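Local coordinates for protein beta sliding clamp (Borrelia burgdorferi, PDB 6DJ8) that probably forms a ring-shaped head-to-tail dimer around DNA that tethers DNA polymerases and other proteins, making replication processive, at residues Asn53-Ser58 and Phe64-Ile69; Phe225-His230 and Tyr254-Ser259. One frame throughout, in Å; residues are numbered along the deposited sequence. Where two conformers were deposited one is given.

Interaction 1 of 2, residues Asn53-Ser58 and Phe64-Ile69; sequences NLIIKS and FFESTI
L54, I56 and S58 pair with I69, S67 and F65 in the antiparallel beta hairpin of strands 53-59 and 64-70 of the N-terminal domain. Each of these pairs shares two backbone hydrogen bonds. The straightest, from L54 N to I69 O at 2.8 Å, has an angle of 174° at the hydrogen. Between them lie the non-hydrogen-bonded pairs I55-T68 and K57-E66, where the strands draw closer and CA-H...O contacts such as T68 CA to L54 O (3.2 Å) fill in.

On the buried face, beneath which helix 19-29 runs, L54 and I69 lie alongside each other, CB to CG1 at 3.9 Å. S58 OG sits obliquely off the F65 ring, 3.6 Å from CD2, and is hydrogen-bonded to A29 O. S67 OG rests 3.6 Å from I56 CB.

The other face is partly exposed. Extended E66, its CG roughly anti to the backbone N, runs alongside K57, bringing E66 OE2 to 3.7 Å from K57 CE. The charges stay beyond salt-bridge range; K57 NZ bonds instead to Y142 O and N141 OD1. I55 CD1 lies 3.3 Å from T68 OG1. T68 OG1 also meets, at 2.8 Å, a water with a rather short bond to N53 OD1.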
ATOM      1  N   ASN A  53      -6.168  21.045  30.438  1.00 45.43           N
ATOM      2  CA  ASN A  53      -5.287  20.699  29.338  1.00 46.62           C
ATOM      3  C   ASN A  53      -4.778  19.273  29.473  1.00 45.00           C
ATOM      4  O   ASN A  53      -4.496  18.798  30.576  1.00 38.81           O
ATOM      5  CB  ASN A  53      -4.102  21.669  29.254  1.00 44.74           C
ATOM      6  CG  ASN A  53      -4.549  23.084  28.973  1.00 44.70           C
ATOM      7  OD1 ASN A  53      -5.113  23.366  27.914  1.00 45.24           O
ATOM      8  ND2 ASN A  53      -4.307  23.977  29.909  1.00 55.99           N
ATOM      9  N   LEU A  54      -4.647  18.614  28.335  1.00 43.19           N
ATOM     10  CA  LEU A  54      -3.985  17.327  28.236  1.00 37.86           C
ATOM     11  C   LEU A  54      -2.616  17.520  27.598  1.00 43.42           C
ATOM     12  O   LEU A  54      -2.516  18.078  26.500  1.00 41.10           O
ATOM     13  CB  LEU A  54      -4.814  16.368  27.393  1.00 35.49           C
ATOM     14  CG  LEU A  54      -4.280  14.937  27.363  1.00 41.43           C
ATOM     15  CD1 LEU A  54      -4.559  14.240  28.689  1.00 42.67           C
ATOM     16  CD2 LEU A  54      -4.844  14.170  26.178  1.00 37.26           C
ATOM     17  N   ILE A  55      -1.566  17.043  28.262  1.00 38.22           N
ATOM     18  CA  ILE A  55      -0.215  17.111  27.711  1.00 40.31           C
ATOM     19  C   ILE A  55       0.161  15.711  27.255  1.00 40.35           C
ATOM     20  O   ILE A  55       0.120  14.764  28.048  1.00 39.95           O
ATOM     21  CB  ILE A  55       0.807  17.620  28.737  1.00 44.51           C
ATOM     22  CG1 ILE A  55       0.376  18.959  29.350  1.00 50.82           C
ATOM     23  CG2 ILE A  55       2.145  17.725  28.070  1.00 43.93           C
ATOM     24  CD1 ILE A  55       0.002  19.997  28.359  1.00 51.89           C
ATOM     25  N   ILE A  56       0.502  15.571  25.982  1.00 34.55           N
ATOM     26  CA  ILE A  56       0.939  14.304  25.407  1.00 34.65           C
ATOM     27  C   ILE A  56       2.431  14.408  25.132  1.00 38.56           C
ATOM     28  O   ILE A  56       2.879  15.351  24.464  1.00 37.63           O
ATOM     29  CB  ILE A  56       0.153  13.974  24.125  1.00 42.45           C
ATOM     30  CG1 ILE A  56      -1.327  13.759  24.457  1.00 38.93           C
ATOM     31  CG2 ILE A  56       0.725  12.739  23.423  1.00 36.41           C
ATOM     32  CD1 ILE A  56      -2.207  13.839  23.249  1.00 39.34           C
ATOM     33  N   LYS A  57       3.203  13.469  25.673  1.00 33.90           N
ATOM     34  CA  LYS A  57       4.648  13.447  25.465  1.00 38.40           C
ATOM     35  C   LYS A  57       5.063  12.126  24.835  1.00 39.00           C
ATOM     36  O   LYS A  57       4.503  11.065  25.146  1.00 38.68           O
ATOM     37  CB  LYS A  57       5.420  13.653  26.774  1.00 37.21           C
ATOM     38  CG  LYS A  57       5.286  15.048  27.374  1.00 43.54           C
ATOM     39  CD  LYS A  57       6.093  15.151  28.681  1.00 50.62           C
ATOM     40  CE  LYS A  57       5.682  16.347  29.519  1.00 59.93           C
ATOM     41  NZ  LYS A  57       6.451  16.440  30.825  1.00 61.62           N
ATOM     42  N   SER A  58       6.034  12.201  23.933  1.00 34.03           N
ATOM     43  CA  SER A  58       6.650  11.012  23.366  1.00 37.18           C
ATOM     44  C   SER A  58       8.128  11.298  23.176  1.00 35.47           C
ATOM     45  O   SER A  58       8.552  12.452  23.129  1.00 35.67           O
ATOM     46  CB  SER A  58       6.007  10.601  22.036  1.00 38.33           C
ATOM     47  OG  SER A  58       6.202  11.602  21.058  1.00 36.01           O
ATOM     48  N   PHE A  64      12.459  14.803  21.819  1.00 36.83           N
ATOM     49  CA  PHE A  64      11.472  14.895  22.888  1.00 39.48           C
ATOM     50  C   PHE A  64      10.335  15.759  22.372  1.00 42.11           C
ATOM     51  O   PHE A  64      10.564  16.885  21.917  1.00 35.97           O
ATOM     52  CB  PHE A  64      12.092  15.462  24.173  1.00 41.00           C
ATOM     53  CG  PHE A  64      13.005  14.502  24.845  1.00 41.94           C
ATOM     54  CD1 PHE A  64      14.318  14.382  24.457  1.00 42.88           C
ATOM     55  CD2 PHE A  64      12.516  13.649  25.829  1.00 51.35           C
ATOM     56  CE1 PHE A  64      15.148  13.462  25.072  1.00 46.49           C
ATOM     57  CE2 PHE A  64      13.335  12.728  26.443  1.00 49.58           C
ATOM     58  CZ  PHE A  64      14.657  12.639  26.066  1.00 47.66           C
ATOM     59  N   PHE A  65       9.126  15.219  22.404  1.00 38.46           N
ATOM     60  CA  PHE A  65       7.975  15.845  21.778  1.00 36.48           C
ATOM     61  C   PHE A  65       6.914  16.101  22.830  1.00 38.54           C
ATOM     62  O   PHE A  65       6.688  15.266  23.710  1.00 35.98           O
ATOM     63  CB  PHE A  65       7.405  14.949  20.663  1.00 34.89           C
ATOM     64  CG  PHE A  65       6.062  15.396  20.137  1.00 37.64           C
ATOM     65  CD1 PHE A  65       5.984  16.306  19.096  1.00 37.43           C
ATOM     66  CD2 PHE A  65       4.878  14.882  20.666  1.00 36.75           C
ATOM     67  CE1 PHE A  65       4.765  16.724  18.590  1.00 35.17           C
ATOM     68  CE2 PHE A  65       3.642  15.294  20.174  1.00 36.32           C
ATOM     69  CZ  PHE A  65       3.575  16.200  19.136  1.00 37.65           C
ATOM     70  N   GLU A  66       6.247  17.244  22.723  1.00 36.11           N
ATOM     71  CA  GLU A  66       5.167  17.550  23.646  1.00 40.46           C
ATOM     72  C   GLU A  66       4.089  18.342  22.917  1.00 38.97           C
ATOM     73  O   GLU A  66       4.396  19.297  22.195  1.00 39.27           O
ATOM     74  CB  GLU A  66       5.725  18.322  24.850  1.00 43.77           C
ATOM     75  CG  GLU A  66       4.738  19.213  25.531  1.00 51.07           C
ATOM     76  CD  GLU A  66       5.257  19.762  26.841  1.00 51.17           C
ATOM     77  OE1 GLU A  66       4.603  20.675  27.383  1.00 48.88           O
ATOM     78  OE2 GLU A  66       6.322  19.299  27.308  1.00 47.86           O
ATOM     79  N   SER A  67       2.834  17.934  23.091  1.00 37.56           N
ATOM     80  CA  SER A  67       1.682  18.628  22.529  1.00 36.89           C
ATOM     81  C   SER A  67       0.629  18.804  23.614  1.00 40.70           C
ATOM     82  O   SER A  67       0.588  18.061  24.599  1.00 40.74           O
ATOM     83  CB  SER A  67       1.066  17.878  21.345  1.00 39.60           C
ATOM     84  OG  SER A  67       0.433  16.681  21.770  1.00 39.23           O
ATOM     85  N   THR A  68      -0.247  19.786  23.411  1.00 39.74           N
ATOM     86  CA  THR A  68      -1.278  20.091  24.387  1.00 39.70           C
ATOM     87  C   THR A  68      -2.596  20.347  23.677  1.00 44.04           C
ATOM     88  O   THR A  68      -2.628  20.977  22.615  1.00 45.04           O
ATOM     89  CB  THR A  68      -0.885  21.322  25.233  1.00 46.12           C
ATOM     90  OG1 THR A  68      -1.934  21.617  26.161  1.00 47.49           O
ATOM     91  CG2 THR A  68      -0.658  22.527  24.349  1.00 46.98           C
ATOM     92  N   ILE A  69      -3.681  19.838  24.266  1.00 37.27           N
ATOM     93  CA  ILE A  69      -5.028  20.053  23.761  1.00 35.45           C
ATOM     94  C   ILE A  69      -5.945  20.309  24.947  1.00 39.93           C
ATOM     95  O   ILE A  69      -5.665  19.907  26.077  1.00 36.18           O
ATOM     96  CB  ILE A  69      -5.560  18.857  22.948  1.00 40.05           C
ATOM     97  CG1 ILE A  69      -5.602  17.604  23.825  1.00 34.09           C
ATOM     98  CG2 ILE A  69      -4.722  18.646  21.699  1.00 41.71           C
ATOM     99  CD1 ILE A  69      -6.307  16.399  23.151  1.00 41.28           C
TER
HETATM  100  O   HOH W   1      -4.325  23.025  25.560  1.00 48.32           O

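Interaction 2 of 2, residues Phe225-His230 and Tyr254-Ser259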
ATOM      1  N   PHE A 225      13.595  16.825  11.376  1.00 34.11           N
ATOM      2  CA  PHE A 225      12.995  17.580  10.283  1.00 33.93           C
ATOM      3  C   PHE A 225      11.977  16.743   9.517  1.00 32.06           C
ATOM      4  O   PHE A 225      10.942  17.264   9.098  1.00 33.61           O
ATOM      5  CB  PHE A 225      14.091  18.127   9.357  1.00 30.49           C
ATOM      6  CG  PHE A 225      14.985  19.095  10.065  1.00 34.81           C
ATOM      7  CD1 PHE A 225      14.523  20.361  10.378  1.00 36.33           C
ATOM      8  CD2 PHE A 225      16.227  18.709  10.530  1.00 33.69           C
ATOM      9  CE1 PHE A 225      15.320  21.255  11.095  1.00 39.80           C
ATOM     10  CE2 PHE A 225      17.018  19.588  11.233  1.00 39.37           C
ATOM     11  CZ  PHE A 225      16.559  20.869  11.519  1.00 37.33           C
ATOM     12  N   ASN A 226      12.250  15.455   9.315  1.00 28.70           N
ATOM     13  CA  ASN A 226      11.216  14.591   8.738  1.00 34.58           C
ATOM     14  C   ASN A 226       9.972  14.598   9.613  1.00 35.74           C
ATOM     15  O   ASN A 226       8.857  14.761   9.116  1.00 35.26           O
ATOM     16  CB  ASN A 226      11.763  13.178   8.555  1.00 32.58           C
ATOM     17  CG  ASN A 226      12.868  13.135   7.504  1.00 40.49           C
ATOM     18  OD1 ASN A 226      12.814  13.884   6.532  1.00 37.54           O
ATOM     19  ND2 ASN A 226      13.866  12.268   7.692  1.00 34.11           N
ATOM     20  N   PHE A 227      10.162  14.556  10.933  1.00 34.28           N
ATOM     21  CA  PHE A 227       9.038  14.602  11.874  1.00 32.97           C
ATOM     22  C   PHE A 227       8.260  15.909  11.745  1.00 42.81           C
ATOM     23  O   PHE A 227       7.023  15.920  11.621  1.00 38.60           O
ATOM     24  CB  PHE A 227       9.612  14.444  13.285  1.00 37.37           C
ATOM     25  CG  PHE A 227       8.600  14.363  14.378  1.00 33.57           C
ATOM     26  CD1 PHE A 227       7.446  13.605  14.231  1.00 36.11           C
ATOM     27  CD2 PHE A 227       8.852  14.978  15.596  1.00 32.06           C
ATOM     28  CE1 PHE A 227       6.531  13.496  15.276  1.00 38.08           C
ATOM     29  CE2 PHE A 227       7.945  14.877  16.645  1.00 39.80           C
ATOM     30  CZ  PHE A 227       6.782  14.135  16.477  1.00 33.76           C
ATOM     31  N   LEU A 228       8.993  17.021  11.737  1.00 35.87           N
ATOM     32  CA  LEU A 228       8.410  18.354  11.738  1.00 41.94           C
ATOM     33  C   LEU A 228       7.547  18.604  10.511  1.00 44.60           C
ATOM     34  O   LEU A 228       6.518  19.284  10.598  1.00 46.22           O
ATOM     35  CB  LEU A 228       9.536  19.392  11.766  1.00 44.39           C
ATOM     36  CG  LEU A 228      10.129  19.707  13.130  1.00 41.37           C
ATOM     37  CD1 LEU A 228      11.380  20.517  12.930  1.00 40.02           C
ATOM     38  CD2 LEU A 228       9.097  20.494  13.883  1.00 42.80           C
ATOM     39  N   LYS A 229       7.988  18.132   9.346  1.00 40.63           N
ATOM     40  CA  LYS A 229       7.236  18.465   8.146  0.51 45.32           C
ATOM     41  C   LYS A 229       5.850  17.835   8.173  1.00 48.53           C
ATOM     42  O   LYS A 229       4.929  18.372   7.553  1.00 52.35           O
ATOM     43  CB  LYS A 229       8.015  18.089   6.880  0.51 44.72           C
ATOM     44  CG  LYS A 229       8.446  16.643   6.721  0.51 44.14           C
ATOM     45  CD  LYS A 229       9.220  16.504   5.415  0.51 44.39           C
ATOM     46  CE  LYS A 229      10.194  15.336   5.415  0.51 42.51           C
ATOM     47  NZ  LYS A 229      11.171  15.455   4.284  0.51 40.07           N
ATOM     48  N   HIS A 230       5.665  16.755   8.930  1.00 49.68           N
ATOM     49  CA  HIS A 230       4.339  16.199   9.181  1.00 51.76           C
ATOM     50  C   HIS A 230       3.550  17.015  10.209  1.00 54.52           C
ATOM     51  O   HIS A 230       2.314  16.955  10.214  1.00 53.04           O
ATOM     52  CB  HIS A 230       4.482  14.743   9.647  1.00 51.26           C
ATOM     53  CG  HIS A 230       3.184  14.079  10.002  1.00 64.48           C
ATOM     54  ND1 HIS A 230       2.068  14.134   9.193  1.00 69.77           N
ATOM     55  CD2 HIS A 230       2.827  13.344  11.083  1.00 56.54           C
ATOM     56  CE1 HIS A 230       1.081  13.463   9.759  1.00 68.54           C
ATOM     57  NE2 HIS A 230       1.515  12.973  10.907  1.00 62.43           N
ATOM     58  N   TYR A 254       2.717  22.747  19.979  1.00 34.83           N
ATOM     59  CA  TYR A 254       3.807  21.785  20.006  1.00 33.51           C
ATOM     60  C   TYR A 254       5.096  22.386  20.559  1.00 38.29           C
ATOM     61  O   TYR A 254       5.372  23.583  20.407  1.00 36.85           O
ATOM     62  CB  TYR A 254       4.080  21.208  18.605  1.00 35.24           C
ATOM     63  CG  TYR A 254       2.870  20.575  17.968  1.00 40.72           C
ATOM     64  CD1 TYR A 254       2.395  19.341  18.412  1.00 37.39           C
ATOM     65  CD2 TYR A 254       2.194  21.207  16.933  1.00 43.76           C
ATOM     66  CE1 TYR A 254       1.281  18.754  17.840  1.00 38.13           C
ATOM     67  CE2 TYR A 254       1.084  20.632  16.354  1.00 41.55           C
ATOM     68  CZ  TYR A 254       0.627  19.404  16.812  1.00 44.13           C
ATOM     69  OH  TYR A 254      -0.493  18.855  16.235  1.00 40.68           O
ATOM     70  N   LYS A 255       5.873  21.537  21.229  1.00 30.68           N
ATOM     71  CA  LYS A 255       7.242  21.830  21.621  1.00 39.51           C
ATOM     72  C   LYS A 255       8.037  20.571  21.348  1.00 36.74           C
ATOM     73  O   LYS A 255       7.570  19.469  21.641  1.00 39.00           O
ATOM     74  CB  LYS A 255       7.355  22.241  23.095  1.00 41.43           C
ATOM     75  CG  LYS A 255       6.478  23.417  23.489  1.00 43.69           C
ATOM     76  CD  LYS A 255       6.615  23.719  24.984  1.00 53.64           C
ATOM     77  CE  LYS A 255       5.888  24.997  25.364  1.00 62.80           C
ATOM     78  NZ  LYS A 255       5.905  25.226  26.840  1.00 76.37           N
ATOM     79  N   ILE A 256       9.184  20.721  20.704  1.00 30.55           N
ATOM     80  CA  ILE A 256      10.009  19.591  20.297  1.00 38.97           C
ATOM     81  C   ILE A 256      11.461  19.968  20.524  1.00 40.01           C
ATOM     82  O   ILE A 256      11.851  21.118  20.298  1.00 42.05           O
ATOM     83  CB  ILE A 256       9.782  19.216  18.815  1.00 40.31           C
ATOM     84  CG1 ILE A 256       8.335  19.471  18.411  1.00 43.03           C
ATOM     85  CG2 ILE A 256      10.133  17.748  18.553  1.00 35.08           C
ATOM     86  CD1 ILE A 256       8.094  19.295  16.965  1.00 41.73           C
ATOM     87  N   ALA A 257      12.267  18.998  20.944  1.00 40.80           N
ATOM     88  CA  ALA A 257      13.687  19.235  21.148  1.00 44.17           C
ATOM     89  C   ALA A 257      14.461  17.974  20.797  1.00 40.43           C
ATOM     90  O   ALA A 257      13.918  16.863  20.826  1.00 40.93           O
ATOM     91  CB  ALA A 257      13.989  19.661  22.591  1.00 43.82           C
ATOM     92  N   CYS A 258      15.743  18.157  20.465  1.00 33.30           N
ATOM     93  CA  CYS A 258      16.635  17.022  20.267  1.00 36.55           C
ATOM     94  C   CYS A 258      18.058  17.481  20.530  1.00 38.67           C
ATOM     95  O   CYS A 258      18.315  18.671  20.724  1.00 38.24           O
ATOM     96  CB  CYS A 258      16.493  16.440  18.857  1.00 36.99           C
ATOM     97  SG  CYS A 258      17.196  17.492  17.519  1.00 35.58           S
ATOM     98  N   SER A 259      18.983  16.522  20.554  1.00 40.15           N
ATOM     99  CA  SER A 259      20.390  16.838  20.777  1.00 40.46           C
ATOM    100  C   SER A 259      21.078  17.166  19.465  1.00 41.08           C
ATOM    101  O   SER A 259      20.729  16.633  18.402  1.00 37.05           O
ATOM    102  CB  SER A 259      21.131  15.679  21.438  1.00 43.80           C
ATOM    103  OG  SER A 259      20.704  15.511  22.768  1.00 44.82           O
TER
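L228 and F227 meet I256 in a small, wholly apolar and buried contact, where helix 223-231 packs against strand 254-259 in the central domain. No hydrogen bond crosses it, and only 122 Å² of surface is buried between the two segments. The backbones stand well apart, L228 CA and I256 CA being 8.8 Å from each other.

I256 points its CB at the helix and offers one branch to each partner. The longer arm puts I256 CD1 3.5 Å from L228 CD2, a close approach for two methyl groups, made as the side chains pass with their ends pointing opposite ways. This is the helix-on-sheet layering of the processivity-ring family, in which helices pack against the inner side of the beta sheets. The shorter branch, I256 CG2, meets the F227 ring at its edge, close to the ring plane, 4.1 Å from F227 CE2. A first torsion of -176° sets F227 CG anti to the backbone N and brings the CE2 edge of the ring up to I256. Neighbouring apolar groups close round the site: I224 and L231 also touch I256, V249 and F160 pack on L228, and F251 touches both I256 and L228.

Interactions 1 and 2, with centres about 13 Å apart, share one antiparallel sheet that runs from the N-terminal into the central domain, with strands 64-70 and 254-259 as neighbours at the junction. Probable backbone hydrogen bonds join them there: F64 N to A257 O at 2.7 Å and E66 N to K255 O at 2.8 Å. The hydrophobic link is F65. F65 CZ packs 3.4 Å from Y254 CD1, and F65 CD1 lies 3.5 Å from F227 CE2 on the helix, the F65 and F227 ring planes inclined at about 65°. F65 also touches I256, so the hairpin's buried face continues directly into the helix-strand core of interaction 2.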